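Local coordinates for uncharacterized protein (Uncultured organism, PDB 5IBZ) that is a cyclase-family protein, possibly with arylformamidase-like activity, that binds acetylphosphate in a pocket, at residues 27-30 with 31-34; 113-116 with 117-121. All coordinates share one frame; numbering follows the deposited sequence.

Contact 1 (27-30 with 31-34); sequences DQRG and AANY
Asn-33 reaches back over the turn to Asp-27 and Arg-29. From its backbone the side chain first passes Gly-30, whose O lies 3.3 Å from Asn-33 CB. At CG the amide branches. Asn-33 OD1 accepts a hydrogen bond from Arg-29 NH1 at 2.9 Å; OD1 lies close to the guanidinium plane, whereas NH1 stands above the plane of the amide C=O, the two flat groups being turned by 50°. The other branch, ND2, donates to Asp-27 OD1 at 3.0 Å, with the acceptor close to the amide plane. Asp-27 closes an Asx turn: OD1 also accepts from Arg-29 N, which reaches it from the face of the carboxylate opposite to Asn-33 ND2, while the syn lone pair of OD2 receives Gly-30 N. The turn leads into 3-10 geometry through 31-34, where Asn-33 N donates to Gly-30 O at 2.9 Å. A bend at chi3 (76°) folds the Arg-29 chain back over this segment, and Ala-32 CB lies over one guanidinium face, offset toward its rim. One water joins Arg-29 NH2 to Ala-32 O. Outside the turn, Tyr-127 OH bonds Asp-27 OD2 and Asn-150 O accepts from Arg-29 NE.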
loop_
_atom_site.group_PDB
_atom_site.type_symbol
_atom_site.label_atom_id
_atom_site.label_comp_id
_atom_site.label_asym_id
_atom_site.label_seq_id
_atom_site.Cartn_x
_atom_site.Cartn_y
_atom_site.Cartn_z
ATOM N N ASP B 27 -14.726 16.325 26.434
ATOM C CA ASP B 27 -13.632 15.364 26.510
ATOM C C ASP B 27 -13.589 14.409 25.316
ATOM O O ASP B 27 -14.619 13.901 24.866
ATOM C CB ASP B 27 -13.728 14.541 27.783
ATOM C CG ASP B 27 -12.681 13.469 27.836
ATOM O OD1 ASP B 27 -11.477 13.840 27.833
ATOM O OD2 ASP B 27 -13.055 12.274 27.875
ATOM N N GLN B 28 -12.379 14.165 24.826
ATOM C CA GLN B 28 -12.143 13.161 23.794
ATOM C C GLN B 28 -11.196 12.054 24.208
ATOM O O GLN B 28 -10.864 11.221 23.370
ATOM C CB GLN B 28 -11.598 13.818 22.521
ATOM C CG GLN B 28 -12.569 14.785 21.894
ATOM C CD GLN B 28 -12.077 15.320 20.570
ATOM O OE1 GLN B 28 -11.623 14.567 19.715
ATOM N NE2 GLN B 28 -12.155 16.634 20.396
ATOM N N ARG B 29 -10.743 12.034 25.468
ATOM C CA ARG B 29 -9.752 11.041 25.886
ATOM C C ARG B 29 -10.324 9.872 26.680
ATOM O O ARG B 29 -9.677 8.831 26.804
ATOM C CB ARG B 29 -8.638 11.721 26.686
ATOM C CG ARG B 29 -7.982 12.850 25.916
ATOM C CD ARG B 29 -6.865 13.472 26.672
ATOM N NE ARG B 29 -5.664 12.644 26.678
ATOM C CZ ARG B 29 -5.151 12.033 27.740
ATOM N NH1 ARG B 29 -5.742 12.076 28.934
ATOM N NH2 ARG B 29 -4.013 11.352 27.602
ATOM N N GLY B 30 -11.503 10.027 27.260
ATOM C CA GLY B 30 -12.114 8.916 27.978
ATOM C C GLY B 30 -11.274 8.431 29.149
ATOM O O GLY B 30 -10.681 9.229 29.900
ATOM N N ALA B 31 -11.199 7.113 29.296
ATOM C CA ALA B 31 -10.568 6.520 30.474
ATOM C C ALA B 31 -9.060 6.718 30.502
ATOM O O ALA B 31 -8.415 6.485 31.517
ATOM C CB ALA B 31 -10.919 5.034 30.569
ATOM N N ALA B 32 -8.487 7.193 29.407
ATOM C CA ALA B 32 -7.092 7.617 29.461
ATOM C C ALA B 32 -6.880 8.726 30.511
ATOM O O ALA B 32 -5.775 8.892 31.050
ATOM C CB ALA B 32 -6.631 8.071 28.080
ATOM N N ASN B 33 -7.932 9.463 30.846
ATOM C CA ASN B 33 -7.814 10.479 31.883
ATOM C C ASN B 33 -7.566 9.927 33.294
ATOM O O ASN B 33 -7.198 10.683 34.205
ATOM C CB ASN B 33 -9.064 11.352 31.878
ATOM C CG ASN B 33 -9.179 12.190 30.619
ATOM O OD1 ASN B 33 -8.212 12.811 30.167
ATOM N ND2 ASN B 33 -10.364 12.181 30.018
ATOM N N TYR B 34 -7.749 8.621 33.480
ATOM C CA TYR B 34 -7.392 7.973 34.731
ATOM C C TYR B 34 -5.864 7.864 34.897
ATOM O O TYR B 34 -5.396 7.672 36.013
ATOM C CB TYR B 34 -7.992 6.581 34.834
ATOM C CG TYR B 34 -9.487 6.479 35.028
ATOM C CD1 TYR B 34 -10.153 7.221 35.991
ATOM C CD2 TYR B 34 -10.229 5.577 34.272
ATOM C CE1 TYR B 34 -11.506 7.088 36.158
ATOM C CE2 TYR B 34 -11.582 5.432 34.438
ATOM C CZ TYR B 34 -12.221 6.175 35.383
ATOM O OH TYR B 34 -13.585 6.010 35.546
HETATM O O HOH W 1 -4.526 12.026 31.596
HETATM O O HOH W 2 -3.381 9.532 29.770
#

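Contact 2 (113-116 with 117-121). With UVW (acetylphosphate), chain F.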
loop_
_atom_site.group_PDB
_atom_site.type_symbol
_atom_site.label_atom_id
_atom_site.label_comp_id
_atom_site.label_asym_id
_atom_site.label_seq_id
_atom_site.Cartn_x
_atom_site.Cartn_y
_atom_site.Cartn_z
ATOM N N GLN B 113 -2.187 -4.103 18.788
ATOM C CA GLN B 113 -2.900 -2.851 18.565
ATOM C C GLN B 113 -3.571 -2.284 19.796
ATOM O O GLN B 113 -3.903 -3.020 20.738
ATOM C CB GLN B 113 -3.976 -3.054 17.484
ATOM C CG GLN B 113 -5.165 -3.908 17.949
ATOM C CD GLN B 113 -6.024 -4.372 16.797
ATOM O OE1 GLN B 113 -7.115 -3.868 16.551
ATOM N NE2 GLN B 113 -5.499 -5.303 16.052
ATOM N N TRP B 114 -3.784 -0.973 19.744
ATOM C CA TRP B 114 -4.848 -0.300 20.504
ATOM C C TRP B 114 -5.940 0.084 19.523
ATOM O O TRP B 114 -5.646 0.524 18.404
ATOM C CB TRP B 114 -4.394 0.981 21.191
ATOM C CG TRP B 114 -3.630 0.835 22.437
ATOM C CD1 TRP B 114 -2.369 1.275 22.651
ATOM C CD2 TRP B 114 -4.067 0.254 23.673
ATOM N NE1 TRP B 114 -1.982 1.009 23.939
ATOM C CE2 TRP B 114 -3.001 0.381 24.591
ATOM C CE3 TRP B 114 -5.236 -0.362 24.091
ATOM C CZ2 TRP B 114 -3.072 -0.099 25.882
ATOM C CZ3 TRP B 114 -5.317 -0.819 25.386
ATOM C CH2 TRP B 114 -4.233 -0.696 26.267
ATOM N N ASP B 115 -7.179 -0.036 19.973
ATOM C CA ASP B 115 -8.328 0.497 19.255
ATOM C C ASP B 115 -8.746 1.773 19.928
ATOM O O ASP B 115 -8.922 1.807 21.146
ATOM C CB ASP B 115 -9.468 -0.502 19.250
ATOM C CG ASP B 115 -9.069 -1.821 18.605
ATOM O OD1 ASP B 115 -8.135 -1.824 17.766
ATOM O OD2 ASP B 115 -9.674 -2.857 18.959
ATOM N N ALA B 116 -8.859 2.846 19.152
ATOM C CA ALA B 116 -9.322 4.139 19.675
ATOM C C ALA B 116 -10.805 4.107 19.976
ATOM O O ALA B 116 -11.519 3.190 19.563
ATOM C CB ALA B 116 -9.030 5.236 18.683
ATOM N N LEU B 117 -11.276 5.137 20.665
ATOM C CA LEU B 117 -12.705 5.219 20.967
ATOM C C LEU B 117 -13.521 5.497 19.693
ATOM O O LEU B 117 -14.738 5.342 19.684
ATOM C CB LEU B 117 -12.960 6.295 22.020
ATOM C CG LEU B 117 -12.135 6.143 23.288
ATOM C CD1 LEU B 117 -12.536 7.221 24.280
ATOM C CD2 LEU B 117 -12.275 4.747 23.916
ATOM N N SER B 118 -12.850 5.923 18.628
ATOM C CA SER B 118 -13.488 6.080 17.321
ATOM C C SER B 118 -13.626 4.770 16.552
ATOM O O SER B 118 -14.172 4.754 15.457
ATOM C CB SER B 118 -12.698 7.082 16.473
ATOM O OG SER B 118 -11.301 6.813 16.540
ATOM N N HIS B 119 -13.113 3.663 17.093
ATOM C CA HIS B 119 -13.146 2.382 16.381
ATOM C C HIS B 119 -14.501 1.668 16.429
ATOM O O HIS B 119 -14.813 0.902 15.522
ATOM C CB HIS B 119 -12.064 1.432 16.933
ATOM C CG HIS B 119 -12.121 0.045 16.375
ATOM N ND1 HIS B 119 -12.004 -0.223 15.028
ATOM C CD2 HIS B 119 -12.277 -1.155 16.983
ATOM C CE1 HIS B 119 -12.091 -1.526 14.830
ATOM N NE2 HIS B 119 -12.257 -2.115 16.003
ATOM N N GLY B 120 -15.287 1.873 17.491
ATOM C CA GLY B 120 -16.505 1.098 17.669
ATOM C C GLY B 120 -17.526 1.785 18.544
ATOM O O GLY B 120 -17.175 2.515 19.466
ATOM N N TRP B 121 -18.791 1.521 18.258
ATOM C CA TRP B 121 -19.894 2.131 18.982
ATOM C C TRP B 121 -21.162 1.387 18.612
ATOM O O TRP B 121 -21.104 0.357 17.959
ATOM C CB TRP B 121 -20.008 3.625 18.651
ATOM C CG TRP B 121 -20.387 3.944 17.223
ATOM C CD1 TRP B 121 -21.638 4.280 16.751
ATOM C CD2 TRP B 121 -19.513 3.987 16.086
ATOM N NE1 TRP B 121 -21.586 4.511 15.406
ATOM C CE2 TRP B 121 -20.297 4.349 14.967
ATOM C CE3 TRP B 121 -18.146 3.765 15.906
ATOM C CZ2 TRP B 121 -19.761 4.458 13.681
ATOM C CZ3 TRP B 121 -17.610 3.895 14.637
ATOM C CH2 TRP B 121 -18.412 4.230 13.541
HETATM C C1 UVW F . -13.550 -7.539 14.996
HETATM O O1 UVW F . -13.117 -7.057 14.005
HETATM C C1M UVW F . -14.614 -8.631 14.916
HETATM O O2 UVW F . -13.102 -7.128 16.255
HETATM P P UVW F . -12.075 -5.865 16.483
HETATM O O1P UVW F . -12.509 -4.659 15.685
HETATM O O2P UVW F . -12.112 -5.569 17.965
HETATM O O3P UVW F . -10.665 -6.218 16.084
#
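The chi1 of His-119 (173°) sets its CG opposite the backbone N and carries the ring back beside Asp-115, whose own CG stands anti to its carbonyl carbon. The two side chains meet at a slant, carboxylate and imidazole planes 42° apart, and Asp-115 CG approaches His-119 CD2 to 3.7 Å. This is a van der Waals contact, made by a ring carbon. The backbone beneath makes it possible: residues 116-119 form a type I beta turn, closed by His-119 N donating to Ala-116 O at 3.0 Å, between strand 113-115 of the central sheet and strand 120-122, which pairs with a strand of a second subunit. Ser-118 OG lies 3.5 Å from Ala-116 CB and bonds Leu-146 O. Next to CD2 on the same ring, His-119 NE2 donates to O1P of acetylphosphate at 2.6 Å, with an N-H...O angle of 155°. ND1 is bonded to Ala-100 O of the second subunit, so both ring nitrogens are engaged and the rotation of the ring is probably fixed. His-119 thus gives the phosphate a donor, while Asp-115 OD2, 3.8 Å from acetylphosphate O2P and close to Glu-281 OE1, probably brings like charges together beside it.

Contact 1 and contact 2 lie in series, far apart in sequence, with centres about 13 Å apart, and they touch through Leu-117. Its CD1 lies 4.1 Å from both Gly-30 CA and Arg-29 O, so the beta turn of 116-119 packs against the loop of 27-34 that precedes helix 37-44. Tyr-278, at the start of strand 278-281, serves both: its hydroxyl bonds Arg-29 O and its side chain meets Leu-117. The backbone of Leu-146 also links them, its N bonding Gln-28 OE1 and its O Ser-118 OG. Contact 2 alone supplies pocket residues, Asp-115 and His-119, while Arg-69 and His-268 also bond acetylphosphate. Contact 1 packs against the turn that carries His-119.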